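Local coordinates for protein integral membrane indolylacetylinositol arabinosyltransferase EmbB (Mycolicibacterium smegmatis MC2 155, PDB 7BVC) that probably transfers arabinose during polymerization of the arabinan of cell-wall arabinogalactan, and binds the drug ethambutol, at residues Ala865-Gly870 and Gln941-Ala946. Residues are numbered along the deposited sequence; the frame is centred on the assembly and turned at random.
Sequences AGTITG and QGDWIA. With CA (calcium ion), chain K.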
ATOM      1  N   ALA B 865      28.061 -19.090  -3.006  1.00 62.65           N
ATOM      2  CA  ALA B 865      27.553 -17.774  -2.654  1.00 62.65           C
ATOM      3  C   ALA B 865      28.039 -16.763  -3.682  1.00 62.65           C
ATOM      4  O   ALA B 865      28.898 -17.056  -4.517  1.00 62.65           O
ATOM      5  CB  ALA B 865      27.996 -17.360  -1.246  1.00 62.65           C
ATOM      6  N   GLY B 866      27.478 -15.559  -3.618  1.00 68.40           N
ATOM      7  CA  GLY B 866      27.940 -14.485  -4.473  1.00 68.40           C
ATOM      8  C   GLY B 866      26.859 -13.819  -5.298  1.00 68.40           C
ATOM      9  O   GLY B 866      25.814 -13.434  -4.772  1.00 68.40           O
ATOM     10  N   THR B 867      27.114 -13.666  -6.594  1.00 74.97           N
ATOM     11  CA  THR B 867      26.189 -13.062  -7.549  1.00 74.97           C
ATOM     12  C   THR B 867      26.048 -13.958  -8.778  1.00 74.97           C
ATOM     13  O   THR B 867      26.089 -13.514  -9.928  1.00 74.97           O
ATOM     14  CB  THR B 867      26.644 -11.643  -7.899  1.00 74.97           C
ATOM     15  OG1 THR B 867      25.644 -10.987  -8.690  1.00 74.97           O
ATOM     16  CG2 THR B 867      27.992 -11.637  -8.622  1.00 74.97           C
ATOM     17  N   ILE B 868      25.845 -15.253  -8.523  1.00 72.45           N
ATOM     18  CA  ILE B 868      25.832 -16.248  -9.586  1.00 72.45           C
ATOM     19  C   ILE B 868      24.703 -15.956 -10.576  1.00 72.45           C
ATOM     20  O   ILE B 868      23.678 -15.356 -10.229  1.00 72.45           O
ATOM     21  CB  ILE B 868      25.673 -17.653  -8.977  1.00 72.45           C
ATOM     22  CG1 ILE B 868      26.653 -17.846  -7.822  1.00 72.45           C
ATOM     23  CG2 ILE B 868      25.916 -18.730 -10.021  1.00 72.45           C
ATOM     24  CD1 ILE B 868      28.084 -17.708  -8.223  1.00 72.45           C
ATOM     25  N   THR B 869      24.899 -16.377 -11.823  1.00 76.63           N
ATOM     26  CA  THR B 869      23.852 -16.367 -12.835  1.00 76.63           C
ATOM     27  C   THR B 869      23.377 -17.792 -13.080  1.00 76.63           C
ATOM     28  O   THR B 869      24.174 -18.737 -13.053  1.00 76.63           O
ATOM     29  CB  THR B 869      24.338 -15.731 -14.145  1.00 76.63           C
ATOM     30  OG1 THR B 869      23.250 -15.644 -15.072  1.00 76.63           O
ATOM     31  CG2 THR B 869      25.470 -16.536 -14.765  1.00 76.63           C
ATOM     32  N   GLY B 870      22.075 -17.951 -13.290  1.00 78.49           N
ATOM     33  CA  GLY B 870      21.529 -19.284 -13.453  1.00 78.49           C
ATOM     34  C   GLY B 870      20.062 -19.233 -13.816  1.00 78.49           C
ATOM     35  O   GLY B 870      19.471 -18.162 -13.971  1.00 78.49           O
ATOM     36  N   GLN B 941      32.875  -3.709  -6.123  1.00 80.04           N
ATOM     37  CA  GLN B 941      33.184  -4.392  -4.874  1.00 80.04           C
ATOM     38  C   GLN B 941      32.053  -5.313  -4.434  1.00 80.04           C
ATOM     39  O   GLN B 941      32.304  -6.313  -3.756  1.00 80.04           O
ATOM     40  CB  GLN B 941      33.493  -3.378  -3.774  1.00 80.04           C
ATOM     41  CG  GLN B 941      34.277  -3.962  -2.612  1.00 80.04           C
ATOM     42  CD  GLN B 941      34.475  -2.974  -1.483  1.00 80.04           C
ATOM     43  OE1 GLN B 941      33.889  -1.894  -1.478  1.00 80.04           O
ATOM     44  NE2 GLN B 941      35.307  -3.342  -0.517  1.00 80.04           N
ATOM     45  N   GLY B 942      30.818  -5.002  -4.814  1.00 76.74           N
ATOM     46  CA  GLY B 942      29.689  -5.831  -4.449  1.00 76.74           C
ATOM     47  C   GLY B 942      29.360  -6.894  -5.477  1.00 76.74           C
ATOM     48  O   GLY B 942      28.237  -7.403  -5.512  1.00 76.74           O
ATOM     49  N   ASP B 943      30.330  -7.236  -6.322  1.00 77.94           N
ATOM     50  CA  ASP B 943      30.175  -8.284  -7.331  1.00 77.94           C
ATOM     51  C   ASP B 943      31.292  -9.301  -7.122  1.00 77.94           C
ATOM     52  O   ASP B 943      32.436  -9.074  -7.530  1.00 77.94           O
ATOM     53  CB  ASP B 943      30.199  -7.705  -8.741  1.00 77.94           C
ATOM     54  CG  ASP B 943      28.970  -6.876  -9.053  1.00 77.94           C
ATOM     55  OD1 ASP B 943      27.903  -7.146  -8.464  1.00 77.94           O
ATOM     56  OD2 ASP B 943      29.064  -5.958  -9.894  1.00 77.94           O
ATOM     57  N   TRP B 944      30.955 -10.425  -6.493  1.00 68.79           N
ATOM     58  CA  TRP B 944      31.926 -11.444  -6.127  1.00 68.79           C
ATOM     59  C   TRP B 944      31.248 -12.802  -6.190  1.00 68.79           C
ATOM     60  O   TRP B 944      30.026 -12.901  -6.317  1.00 68.79           O
ATOM     61  CB  TRP B 944      32.496 -11.184  -4.730  1.00 68.79           C
ATOM     62  CG  TRP B 944      31.432 -11.129  -3.684  1.00 68.79           C
ATOM     63  CD1 TRP B 944      30.644 -10.061  -3.375  1.00 68.79           C
ATOM     64  CD2 TRP B 944      31.016 -12.197  -2.825  1.00 68.79           C
ATOM     65  NE1 TRP B 944      29.769 -10.392  -2.372  1.00 68.79           N
ATOM     66  CE2 TRP B 944      29.977 -11.699  -2.016  1.00 68.79           C
ATOM     67  CE3 TRP B 944      31.423 -13.523  -2.658  1.00 68.79           C
ATOM     68  CZ2 TRP B 944      29.342 -12.481  -1.058  1.00 68.79           C
ATOM     69  CZ3 TRP B 944      30.792 -14.295  -1.705  1.00 68.79           C
ATOM     70  CH2 TRP B 944      29.762 -13.773  -0.917  1.00 68.79           C
ATOM     71  N   ILE B 945      32.056 -13.861  -6.105  1.00 66.14           N
ATOM     72  CA  ILE B 945      31.563 -15.233  -6.083  1.00 66.14           C
ATOM     73  C   ILE B 945      32.387 -16.037  -5.083  1.00 66.14           C
ATOM     74  O   ILE B 945      33.412 -15.582  -4.576  1.00 66.14           O
ATOM     75  CB  ILE B 945      31.604 -15.905  -7.473  1.00 66.14           C
ATOM     76  CG1 ILE B 945      33.026 -15.917  -8.031  1.00 66.14           C
ATOM     77  CG2 ILE B 945      30.663 -15.212  -8.443  1.00 66.14           C
ATOM     78  CD1 ILE B 945      33.104 -16.326  -9.483  1.00 66.14           C
ATOM     79  N   ALA B 946      31.915 -17.250  -4.806  1.00 63.82           N
ATOM     80  CA  ALA B 946      32.563 -18.185  -3.896  1.00 63.82           C
ATOM     81  C   ALA B 946      31.963 -19.559  -4.133  1.00 63.82           C
ATOM     82  O   ALA B 946      30.750 -19.679  -4.311  1.00 63.82           O
ATOM     83  CB  ALA B 946      32.378 -17.766  -2.433  1.00 63.82           C
TER
HETATM   84 CA    CA K1205      34.905  -8.550  -8.424  1.00 69.91          CA
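Trp-944 carries its CG between its own backbone N and carbonyl carbon (chi1 58°), which brings the six-membered ring of the indole over Gly-866. Ile-945 turns its CG1 the same way, and its CG2 branch is left beside the backbone N, where Ile-868 meets it. Gly-866 CA sits 3.9 Å from the centroid of the Trp-944 six-membered ring, almost on the ring normal, in a CH-pi contact. Gly-866 has no side chain, and its CA lies 4.0 Å from Ile-945 CA, in the non-hydrogen-bonded pair. Ala-865 CB adds an apolar contact with Trp-944 CH2 at 4.0 Å. Ile-868 CD1 touches Ile-945 CG2 at 3.6 Å, the two side chains crossing at about a right angle.

The backbones pair antiparallel. Ala-865 and Ala-946 form the hydrogen-bonded pair. Ala-865 N donates to Ala-946 O at 3.0 Å and 160°. The return bond from Ala-946 N to Ala-865 O is weak, as is Thr-867 N to Trp-944 O. Just before Trp-944, the carbonyl O of Asp-943 binds the calcium ion, together with Asp-936 and Ser-938.

Both segments belong to the EmbC C-terminal domain. Tyr-829 packs edge-to-face with Trp-944. Strands 860-866 and 945-947 are the inner pair of a four-stranded antiparallel sheet, between strands 826-827 and 914-918. Ile-868 touches Val-883 of strand 882-889, and Ile-945 touches Ala-934 and Asp-936 of strand 929-936, both strands of a second antiparallel sheet.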